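Local structure of glutathione S-transferase enzyme with thioredoxin-like domain (Bradyrhizobium sp., 4MF7) at residues Gly220-Leu224 with Val225-Glu229. The protein probably catalyses the conjugation of glutathione to electrophilic substrates. Numbering follows the deposited sequence.
Sequences GAREL and VAFDE
A Schellman motif ends the short helix 221-224, and a salt bridge from Arg222 to Asp228 spans the turn that follows. The turn lies in the helical C-terminal domain of the glutathione S-transferase fold and leads on to helix 232-241. Ala226 leaves the helix with positive phi (56°). The chain thus turns back, and Phe227 N bonds to Arg222 O at 2.9 Å, nearly straight. Ala226 N reaches Glu223 O at 3.1 Å, but from above the carbonyl plane. One residue earlier, Val225 N bonds to Ala221 O at 3.1 Å, a regular i to i+4 helical bond.

Side chains add a second link. The Arg222 chain bends at chi3 (89°), which swings the guanidinium across to Asp228. It meets the carboxylate side-on, with NE and NH2 each facing one oxygen. The two groups are nearly coplanar. Arg222 NH2 to Asp228 OD1 is the short arm, 2.7 Å, and uses the syn lone pair of OD1. Arg222 NE to Asp228 OD2 is longer, 3.2 Å, yet almost straight. This paired grip fixes the rotation of both groups. With only an alanine in place of Arg222, the Asp228 carboxylate would probably lose its cationic mate and be freer to turn, and the Phe227 ring edge would lose the guanidinium beside it.

Val225 and Phe227 face the neighbouring helices. Val225 packs on Ser179, Lys180 and Leu183 of helix 171-190. Phe227 packs on Val233, Pro234 and Leu237 of helix 232-241. The Phe227 ring stands almost upright on the guanidinium, the planes 81° apart. Its edge comes over one guanidinium face, with Phe227 CD2 3.7 Å from Arg222 NH2.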
loop_
_atom_site.group_PDB
_atom_site.type_symbol
_atom_site.label_atom_id
_atom_site.label_comp_id
_atom_site.label_asym_id
_atom_site.label_seq_id
_atom_site.Cartn_x
_atom_site.Cartn_y
_atom_site.Cartn_z
ATOM N N GLY A 220 -0.123 -28.033 -10.983
ATOM C CA GLY A 220 1.027 -27.646 -11.763
ATOM C C GLY A 220 1.681 -26.356 -11.304
ATOM O O GLY A 220 2.787 -26.039 -11.736
ATOM N N ALA A 221 1.014 -25.597 -10.437
ATOM C CA ALA A 221 1.502 -24.251 -10.077
ATOM C C ALA A 221 2.846 -24.303 -9.349
ATOM O O ALA A 221 3.758 -23.546 -9.695
ATOM C CB ALA A 221 0.473 -23.507 -9.228
ATOM N N ARG A 222 2.959 -25.182 -8.359
ATOM C CA ARG A 222 4.236 -25.352 -7.638
ATOM C C ARG A 222 5.373 -25.622 -8.601
ATOM O O ARG A 222 6.428 -25.032 -8.510
ATOM C CB ARG A 222 4.204 -26.556 -6.709
ATOM C CG ARG A 222 3.342 -26.420 -5.491
ATOM C CD ARG A 222 3.283 -27.748 -4.782
ATOM N NE ARG A 222 4.360 -27.872 -3.818
ATOM C CZ ARG A 222 4.220 -27.692 -2.504
ATOM N NH1 ARG A 222 3.045 -27.377 -1.965
ATOM N NH2 ARG A 222 5.270 -27.834 -1.715
ATOM N N GLU A 223 5.137 -26.547 -9.529
ATOM C CA GLU A 223 6.155 -26.925 -10.499
ATOM C C GLU A 223 6.496 -25.749 -11.402
ATOM O O GLU A 223 7.660 -25.480 -11.696
ATOM C CB GLU A 223 5.694 -28.140 -11.326
ATOM C CG GLU A 223 5.666 -29.442 -10.530
ATOM C CD GLU A 223 4.520 -29.535 -9.508
ATOM O OE1 GLU A 223 3.474 -28.846 -9.651
ATOM O OE2 GLU A 223 4.672 -30.305 -8.537
ATOM N N LEU A 224 5.483 -25.026 -11.851
ATOM C CA LEU A 224 5.729 -23.885 -12.730
ATOM C C LEU A 224 6.651 -22.811 -12.113
ATOM O O LEU A 224 7.468 -22.207 -12.797
ATOM C CB LEU A 224 4.403 -23.230 -13.127
ATOM C CG LEU A 224 3.568 -23.893 -14.233
ATOM C CD1 LEU A 224 2.157 -23.357 -14.235
ATOM C CD2 LEU A 224 4.226 -23.689 -15.575
ATOM N N VAL A 225 6.451 -22.528 -10.840
ATOM C CA VAL A 225 7.237 -21.511 -10.165
ATOM C C VAL A 225 8.460 -22.082 -9.446
ATOM O O VAL A 225 9.175 -21.354 -8.772
ATOM C CB VAL A 225 6.374 -20.659 -9.198
ATOM C CG1 VAL A 225 5.218 -20.022 -9.973
ATOM C CG2 VAL A 225 5.884 -21.436 -7.991
ATOM N N ALA A 226 8.692 -23.377 -9.617
ATOM C CA ALA A 226 9.798 -24.081 -8.980
ATOM C C ALA A 226 9.763 -23.918 -7.472
ATOM O O ALA A 226 10.810 -23.750 -6.835
ATOM C CB ALA A 226 11.135 -23.624 -9.545
ATOM N N PHE A 227 8.566 -24.011 -6.888
ATOM C CA PHE A 227 8.426 -23.793 -5.468
ATOM C C PHE A 227 9.290 -24.728 -4.626
ATOM O O PHE A 227 9.815 -24.319 -3.592
ATOM C CB PHE A 227 6.967 -23.953 -5.047
ATOM C CG PHE A 227 6.672 -23.506 -3.636
ATOM C CD1 PHE A 227 6.617 -22.142 -3.324
ATOM C CD2 PHE A 227 6.399 -24.420 -2.631
ATOM C CE1 PHE A 227 6.339 -21.731 -2.036
ATOM C CE2 PHE A 227 6.097 -23.998 -1.326
ATOM C CZ PHE A 227 6.066 -22.655 -1.033
ATOM N N ASP A 228 9.378 -25.991 -5.032
ATOM C CA ASP A 228 10.043 -27.001 -4.198
ATOM C C ASP A 228 11.562 -26.926 -4.297
ATOM O O ASP A 228 12.241 -27.622 -3.558
ATOM C CB ASP A 228 9.490 -28.400 -4.488
ATOM C CG ASP A 228 8.014 -28.512 -4.106
ATOM O OD1 ASP A 228 7.685 -28.182 -2.953
ATOM O OD2 ASP A 228 7.177 -28.875 -4.954
ATOM N N GLU A 229 12.067 -26.051 -5.174
ATOM C CA GLU A 229 13.490 -25.696 -5.230
ATOM C C GLU A 229 13.846 -24.570 -4.251
ATOM O O GLU A 229 15.022 -24.325 -3.951
ATOM C CB GLU A 229 13.920 -25.367 -6.658
ATOM C CG GLU A 229 13.914 -26.570 -7.597
ATOM C CD GLU A 229 14.833 -27.682 -7.115
ATOM O OE1 GLU A 229 14.350 -28.798 -6.835
ATOM O OE2 GLU A 229 16.034 -27.402 -6.972
#